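PDB 4L8N: PDZ domain protein from Parabacteroides distasonis, which is of unknown function but binds magnesium and joins PDZ domains, which generally recognise peptides, to a DUF4136 domain. Local coordinates for residues T306-T310 with Y413-F417; Y395-A399 with P419-P423. All blocks are in the same frame, centred on the assembly; numbering follows the deposited sequence.

Contact 1. Residues T306-T310 with Y413-F417; sequences TYNYT and YLYYF
Thr306 CG2 lies 3.6 Å from Phe417 CZ. Thr306 O lies at the edge of that ring, near its plane. A chi1 of -57° turns OG1 away to Ser450 and leaves the methyl to meet the ring. At Tyr307 the backbone CA makes a CA-H...O contact with Leu414 O, and the ring brushes the Leu414 methyl CD2. Asn308 holds the loop twice. Its backbone N donates to Leu414 O (2.7 Å, N-H...O 165°). Its side-chain ND2 donates to Tyr413 O at 2.8 Å, almost straight in line with the carbonyl. Strand 298-309 pairs with strand 438-456 in the large mixed sheet, and here a short 3-10 turn of the loop before strand 429-435 packs on its end. Tyr413 O also accepts from Tyr416 N, which closes that turn. ND2 has a further partner in Asn427. The Asn308 amide stands steeply to the Phe417 ring, planes 76° apart, with OD1 3.6 Å from CD2 at the ring edge. A leucine here would probably leave Tyr413 O with one donor fewer and Asn427 OD1 without its amide partner. Last, Thr310 CG2 touches Tyr413 CE1 at 4.0 Å, while both hydroxyls bond to Glu107.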
ATOM      1  N   THR A 306      12.704  26.803  20.696  1.00 50.36           N
ATOM      2  CA  THR A 306      13.742  27.201  21.627  1.00 50.76           C
ATOM      3  C   THR A 306      13.636  28.696  21.787  1.00 55.38           C
ATOM      4  O   THR A 306      13.641  29.409  20.800  1.00 55.20           O
ATOM      5  CB  THR A 306      15.142  26.755  21.185  1.00 59.92           C
ATOM      6  OG1 THR A 306      15.150  25.340  21.008  1.00 60.65           O
ATOM      7  CG2 THR A 306      16.226  27.142  22.198  1.00 55.24           C
ATOM      8  N   TYR A 307      13.542  29.175  23.024  1.00 52.67           N
ATOM      9  CA  TYR A 307      13.490  30.602  23.294  1.00 52.57           C
ATOM     10  C   TYR A 307      14.168  30.928  24.611  1.00 55.18           C
ATOM     11  O   TYR A 307      14.340  30.042  25.447  1.00 54.68           O
ATOM     12  CB  TYR A 307      12.037  31.126  23.271  1.00 54.97           C
ATOM     13  CG  TYR A 307      11.115  30.583  24.348  1.00 57.83           C
ATOM     14  CD1 TYR A 307      10.423  29.389  24.163  1.00 59.54           C
ATOM     15  CD2 TYR A 307      10.833  31.325  25.491  1.00 59.48           C
ATOM     16  CE1 TYR A 307       9.557  28.894  25.135  1.00 59.95           C
ATOM     17  CE2 TYR A 307       9.930  30.864  26.449  1.00 61.57           C
ATOM     18  CZ  TYR A 307       9.304  29.639  26.273  1.00 69.02           C
ATOM     19  OH  TYR A 307       8.418  29.159  27.208  1.00 73.61           O
ATOM     20  N   ASN A 308      14.566  32.204  24.787  1.00 52.35           N
ATOM     21  CA  ASN A 308      15.106  32.726  26.052  1.00 51.63           C
ATOM     22  C   ASN A 308      13.919  32.977  26.966  1.00 57.40           C
ATOM     23  O   ASN A 308      13.019  33.761  26.616  1.00 57.40           O
ATOM     24  CB  ASN A 308      15.921  34.018  25.860  1.00 45.66           C
ATOM     25  CG  ASN A 308      17.390  33.865  25.551  1.00 59.20           C
ATOM     26  OD1 ASN A 308      18.043  32.842  25.799  1.00 46.37           O
ATOM     27  ND2 ASN A 308      17.957  34.933  25.049  1.00 53.69           N
ATOM     28  N   TYR A 309      13.893  32.267  28.107  1.00 54.77           N
ATOM     29  CA  TYR A 309      12.848  32.349  29.104  1.00 55.71           C
ATOM     30  C   TYR A 309      13.277  33.183  30.320  1.00 61.95           C
ATOM     31  O   TYR A 309      14.319  32.909  30.925  1.00 62.41           O
ATOM     32  CB  TYR A 309      12.470  30.933  29.537  1.00 56.43           C
ATOM     33  CG  TYR A 309      11.519  30.875  30.715  1.00 58.15           C
ATOM     34  CD1 TYR A 309      10.163  31.140  30.553  1.00 61.08           C
ATOM     35  CD2 TYR A 309      11.972  30.533  31.987  1.00 58.10           C
ATOM     36  CE1 TYR A 309       9.283  31.084  31.630  1.00 61.91           C
ATOM     37  CE2 TYR A 309      11.098  30.452  33.065  1.00 59.85           C
ATOM     38  CZ  TYR A 309       9.753  30.735  32.882  1.00 66.17           C
ATOM     39  OH  TYR A 309       8.873  30.648  33.931  1.00 65.53           O
ATOM     40  N   THR A 310      12.438  34.169  30.694  1.00 59.30           N
ATOM     41  CA  THR A 310      12.616  35.028  31.870  1.00 59.73           C
ATOM     42  C   THR A 310      11.444  34.790  32.860  1.00 67.64           C
ATOM     43  O   THR A 310      11.625  34.902  34.066  1.00 70.70           O
ATOM     44  CB  THR A 310      12.729  36.511  31.499  1.00 60.92           C
ATOM     45  OG1 THR A 310      11.441  36.994  31.119  1.00 65.97           O
ATOM     46  CG2 THR A 310      13.773  36.797  30.419  1.00 53.96           C
ATOM     47  N   TYR A 413      14.940  39.585  22.079  1.00 53.34           N
ATOM     48  CA  TYR A 413      15.652  39.044  23.247  1.00 52.55           C
ATOM     49  C   TYR A 413      15.319  37.543  23.413  1.00 57.29           C
ATOM     50  O   TYR A 413      16.135  36.775  23.921  1.00 57.43           O
ATOM     51  CB  TYR A 413      15.302  39.849  24.531  1.00 54.24           C
ATOM     52  CG  TYR A 413      14.003  39.455  25.220  1.00 55.64           C
ATOM     53  CD1 TYR A 413      13.976  38.443  26.180  1.00 56.48           C
ATOM     54  CD2 TYR A 413      12.806  40.106  24.925  1.00 57.12           C
ATOM     55  CE1 TYR A 413      12.783  38.060  26.797  1.00 56.71           C
ATOM     56  CE2 TYR A 413      11.607  39.731  25.536  1.00 58.08           C
ATOM     57  CZ  TYR A 413      11.603  38.714  26.479  1.00 61.61           C
ATOM     58  OH  TYR A 413      10.436  38.360  27.105  1.00 58.71           O
ATOM     59  N   LEU A 414      14.118  37.140  22.968  1.00 52.95           N
ATOM     60  CA  LEU A 414      13.657  35.760  22.984  1.00 51.74           C
ATOM     61  C   LEU A 414      14.602  34.863  22.212  1.00 53.72           C
ATOM     62  O   LEU A 414      14.671  33.664  22.515  1.00 52.45           O
ATOM     63  CB  LEU A 414      12.240  35.661  22.391  1.00 52.04           C
ATOM     64  CG  LEU A 414      11.123  36.293  23.242  1.00 57.08           C
ATOM     65  CD1 LEU A 414       9.916  36.585  22.396  1.00 58.29           C
ATOM     66  CD2 LEU A 414      10.773  35.440  24.458  1.00 53.62           C
ATOM     67  N   TYR A 415      15.363  35.443  21.237  1.00 48.74           N
ATOM     68  CA  TYR A 415      16.304  34.679  20.417  1.00 47.08           C
ATOM     69  C   TYR A 415      17.744  35.205  20.553  1.00 50.81           C
ATOM     70  O   TYR A 415      18.559  34.993  19.665  1.00 49.11           O
ATOM     71  CB  TYR A 415      15.831  34.660  18.948  1.00 47.93           C
ATOM     72  CG  TYR A 415      14.550  33.874  18.749  1.00 49.31           C
ATOM     73  CD1 TYR A 415      14.514  32.496  18.956  1.00 50.78           C
ATOM     74  CD2 TYR A 415      13.347  34.520  18.451  1.00 49.68           C
ATOM     75  CE1 TYR A 415      13.331  31.770  18.800  1.00 49.47           C
ATOM     76  CE2 TYR A 415      12.155  33.805  18.307  1.00 49.22           C
ATOM     77  CZ  TYR A 415      12.160  32.426  18.457  1.00 55.16           C
ATOM     78  OH  TYR A 415      11.018  31.688  18.279  1.00 56.79           O
ATOM     79  N   TYR A 416      18.086  35.788  21.713  1.00 51.29           N
ATOM     80  CA  TYR A 416      19.416  36.348  21.965  1.00 52.72           C
ATOM     81  C   TYR A 416      20.536  35.312  22.091  1.00 58.42           C
ATOM     82  O   TYR A 416      21.708  35.703  22.124  1.00 60.81           O
ATOM     83  CB  TYR A 416      19.404  37.255  23.188  1.00 54.95           C
ATOM     84  CG  TYR A 416      19.459  38.698  22.777  1.00 59.23           C
ATOM     85  CD1 TYR A 416      18.724  39.161  21.682  1.00 61.91           C
ATOM     86  CD2 TYR A 416      20.317  39.590  23.410  1.00 61.75           C
ATOM     87  CE1 TYR A 416      18.818  40.481  21.249  1.00 65.44           C
ATOM     88  CE2 TYR A 416      20.452  40.907  22.960  1.00 64.42           C
ATOM     89  CZ  TYR A 416      19.670  41.358  21.904  1.00 76.24           C
ATOM     90  OH  TYR A 416      19.744  42.665  21.496  1.00 84.00           O
ATOM     91  N   PHE A 417      20.196  34.021  22.106  1.00 52.49           N
ATOM     92  CA  PHE A 417      21.164  32.941  22.183  1.00 52.52           C
ATOM     93  C   PHE A 417      21.713  32.616  20.754  1.00 58.59           C
ATOM     94  O   PHE A 417      22.687  31.862  20.620  1.00 59.97           O
ATOM     95  CB  PHE A 417      20.511  31.693  22.847  1.00 53.77           C
ATOM     96  CG  PHE A 417      19.299  31.168  22.100  1.00 54.66           C
ATOM     97  CD1 PHE A 417      19.448  30.341  20.988  1.00 56.69           C
ATOM     98  CD2 PHE A 417      18.013  31.548  22.473  1.00 55.92           C
ATOM     99  CE1 PHE A 417      18.336  29.934  20.247  1.00 57.41           C
ATOM    100  CE2 PHE A 417      16.900  31.116  21.744  1.00 57.95           C
ATOM    101  CZ  PHE A 417      17.066  30.315  20.641  1.00 55.91           C
TER

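Contact 2. Residues Y395-A399 with P419-P423; sequences YPQIA and PYINP
The first turn of helix 395-402 packs here against an irregular, proline-bearing part of the loop that leads from this helix to strand 429-435. Tyr395 and Tyr420 form the centre of the contact. They make a T-shaped (edge-to-face) pair, with ring centroids 5.1 Å apart and planes at 73°. Tyr420 turns its edge to a face of Tyr395. Its CD2 does the touching, 3.6 Å from Tyr395 CZ and set toward the rim of that ring. The CB of Tyr420 lies over the same ring, 4.0 Å from its centroid, as a CH-pi contact. Both side chains run the same way. The Tyr420 CG sits between its backbone N and carbonyl carbon (chi1 42°), which carries the ring along Tyr395. Pro419 adds its CG beside Tyr395 CD2 at 3.9 Å. Trp390 meets the Tyr420 ring as well, and the Tyr420 hydroxyl is bonded to Ser118.

One turn further on, Ile398 CG2 approaches Tyr420 O at 3.3 Å. The CA of Ala399 makes a CA-H...O contact with the same oxygen. Ala399 N is also close to this oxygen, but the angle is poor, and the N-H is used within the helix by Tyr395 O. The small CB of Ala399 packs against Pro423 CD at 3.8 Å and lies near Pro419 O. The backbones come close here, with Ala399 CA 4.3 Å from Ile421 CA. The join therefore rests on ring packing, CH-pi and CA-H...O contacts and small apolar groups, so it probably depends more on close fit than on directed polar bonds.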
ATOM      1  N   TYR A 395      25.032  35.936   8.443  1.00 59.02           N
ATOM      2  CA  TYR A 395      24.657  36.152   9.859  1.00 57.40           C
ATOM      3  C   TYR A 395      24.985  37.556  10.368  1.00 62.66           C
ATOM      4  O   TYR A 395      24.114  38.145  11.019  1.00 61.02           O
ATOM      5  CB  TYR A 395      25.287  35.127  10.814  1.00 55.99           C
ATOM      6  CG  TYR A 395      24.644  33.761  10.841  1.00 53.12           C
ATOM      7  CD1 TYR A 395      23.760  33.362   9.837  1.00 53.65           C
ATOM      8  CD2 TYR A 395      24.961  32.840  11.838  1.00 52.89           C
ATOM      9  CE1 TYR A 395      23.170  32.093   9.854  1.00 51.14           C
ATOM     10  CE2 TYR A 395      24.419  31.552  11.837  1.00 52.41           C
ATOM     11  CZ  TYR A 395      23.527  31.183  10.837  1.00 55.29           C
ATOM     12  OH  TYR A 395      22.986  29.925  10.836  1.00 51.70           O
ATOM     13  N   PRO A 396      26.187  38.131  10.078  1.00 61.08           N
ATOM     14  CA  PRO A 396      26.478  39.490  10.562  1.00 60.78           C
ATOM     15  C   PRO A 396      25.476  40.530  10.048  1.00 65.00           C
ATOM     16  O   PRO A 396      25.064  41.401  10.821  1.00 65.66           O
ATOM     17  CB  PRO A 396      27.884  39.752  10.016  1.00 63.36           C
ATOM     18  CG  PRO A 396      28.485  38.395   9.865  1.00 67.43           C
ATOM     19  CD  PRO A 396      27.357  37.575   9.360  1.00 63.09           C
ATOM     20  N   GLN A 397      25.046  40.402   8.774  1.00 60.60           N
ATOM     21  CA  GLN A 397      24.091  41.305   8.122  1.00 61.06           C
ATOM     22  C   GLN A 397      22.662  41.124   8.677  1.00 64.03           C
ATOM     23  O   GLN A 397      21.939  42.109   8.806  1.00 65.47           O
ATOM     24  CB  GLN A 397      24.114  41.103   6.603  1.00 63.96           C
ATOM     25  CG  GLN A 397      25.486  41.401   5.974  1.00 79.61           C
ATOM     26  CD  GLN A 397      26.277  40.143   5.653  1.00 98.03           C
ATOM     27  OE1 GLN A 397      26.965  39.556   6.499  1.00 86.67           O
ATOM     28  NE2 GLN A 397      26.216  39.714   4.400  1.00 99.09           N
ATOM     29  N   ILE A 398      22.272  39.882   9.027  1.00 57.84           N
ATOM     30  CA  ILE A 398      20.968  39.562   9.624  1.00 56.07           C
ATOM     31  C   ILE A 398      20.936  40.149  11.030  1.00 61.45           C
ATOM     32  O   ILE A 398      19.973  40.842  11.369  1.00 62.30           O
ATOM     33  CB  ILE A 398      20.678  38.028   9.632  1.00 56.82           C
ATOM     34  CG1 ILE A 398      20.721  37.436   8.221  1.00 55.25           C
ATOM     35  CG2 ILE A 398      19.350  37.683  10.365  1.00 56.50           C
ATOM     36  CD1 ILE A 398      21.199  36.064   8.208  1.00 50.86           C
ATOM     37  N   ALA A 399      22.003  39.911  11.832  1.00 57.61           N
ATOM     38  CA  ALA A 399      22.090  40.451  13.189  1.00 57.65           C
ATOM     39  C   ALA A 399      21.927  41.982  13.178  1.00 65.81           C
ATOM     40  O   ALA A 399      21.130  42.489  13.961  1.00 67.32           O
ATOM     41  CB  ALA A 399      23.403  40.046  13.849  1.00 57.43           C
ATOM     42  N   PRO A 419      23.446  33.650  17.032  1.00 52.44           N
ATOM     43  CA  PRO A 419      24.392  34.684  16.562  1.00 52.79           C
ATOM     44  C   PRO A 419      23.864  35.520  15.374  1.00 56.84           C
ATOM     45  O   PRO A 419      24.421  36.591  15.088  1.00 56.14           O
ATOM     46  CB  PRO A 419      25.620  33.861  16.184  1.00 54.50           C
ATOM     47  CG  PRO A 419      25.065  32.575  15.729  1.00 57.88           C
ATOM     48  CD  PRO A 419      23.944  32.303  16.689  1.00 53.31           C
ATOM     49  N   TYR A 420      22.797  35.029  14.681  1.00 51.73           N
ATOM     50  CA  TYR A 420      22.118  35.776  13.618  1.00 51.10           C
ATOM     51  C   TYR A 420      21.147  36.860  14.225  1.00 57.81           C
ATOM     52  O   TYR A 420      20.497  37.579  13.482  1.00 60.34           O
ATOM     53  CB  TYR A 420      21.392  34.846  12.633  1.00 50.40           C
ATOM     54  CG  TYR A 420      20.643  33.689  13.255  1.00 49.68           C
ATOM     55  CD1 TYR A 420      19.351  33.852  13.745  1.00 51.47           C
ATOM     56  CD2 TYR A 420      21.194  32.415  13.284  1.00 49.01           C
ATOM     57  CE1 TYR A 420      18.633  32.781  14.261  1.00 51.37           C
ATOM     58  CE2 TYR A 420      20.494  31.338  13.814  1.00 48.53           C
ATOM     59  CZ  TYR A 420      19.209  31.521  14.299  1.00 57.91           C
ATOM     60  OH  TYR A 420      18.514  30.459  14.848  1.00 57.63           O
ATOM     61  N   ILE A 421      21.064  36.969  15.566  1.00 52.70           N
ATOM     62  CA  ILE A 421      20.267  37.982  16.265  1.00 52.03           C
ATOM     63  C   ILE A 421      21.212  38.771  17.196  1.00 57.41           C
ATOM     64  O   ILE A 421      21.255  39.991  17.114  1.00 56.90           O
ATOM     65  CB  ILE A 421      19.014  37.417  17.042  1.00 52.22           C
ATOM     66  CG1 ILE A 421      18.060  36.605  16.149  1.00 51.87           C
ATOM     67  CG2 ILE A 421      18.272  38.516  17.795  1.00 49.87           C
ATOM     68  CD1 ILE A 421      17.334  37.348  15.003  1.00 57.15           C
ATOM     69  N   ASN A 422      21.953  38.058  18.072  1.00 55.45           N
ATOM     70  CA  ASN A 422      22.876  38.639  19.036  1.00 57.00           C
ATOM     71  C   ASN A 422      24.310  38.139  18.792  1.00 66.92           C
ATOM     72  O   ASN A 422      24.705  37.084  19.325  1.00 66.26           O
ATOM     73  CB  ASN A 422      22.431  38.350  20.468  1.00 54.50           C
ATOM     74  CG  ASN A 422      23.314  38.963  21.529  1.00 71.90           C
ATOM     75  OD1 ASN A 422      23.913  40.027  21.339  1.00 69.66           O
ATOM     76  ND2 ASN A 422      23.423  38.295  22.673  1.00 60.94           N
ATOM     77  N   PRO A 423      25.110  38.911  18.011  1.00 68.36           N
ATOM     78  CA  PRO A 423      26.496  38.482  17.727  1.00 70.27           C
ATOM     79  C   PRO A 423      27.378  38.489  18.984  1.00 79.99           C
ATOM     80  O   PRO A 423      28.086  37.504  19.194  1.00 82.04           O
ATOM     81  CB  PRO A 423      26.972  39.463  16.659  1.00 72.22           C
ATOM     82  CG  PRO A 423      26.097  40.643  16.803  1.00 76.29           C
ATOM     83  CD  PRO A 423      24.785  40.189  17.342  1.00 70.72           C
TER

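In the fold
From the N terminus, the chain reaches contact 1 first at the end of strand 298-309, which belongs to the large mixed sheet. About a hundred residues later it comes back at 413-417 and closes that long loop. On the way it builds helix 395-402, where contact 2 begins. Residues 419-423 then close a much shorter loop. The segments alternate, so the two contacts cross. Their centres lie about 14 Å apart. They also touch directly: Tyr416 O is probably hydrogen-bonded to Asn422 ND2, and Tyr415 O packs on Ile421 CB. The loop before strand 429-435 thus ties helix 395-402 to the large mixed sheet.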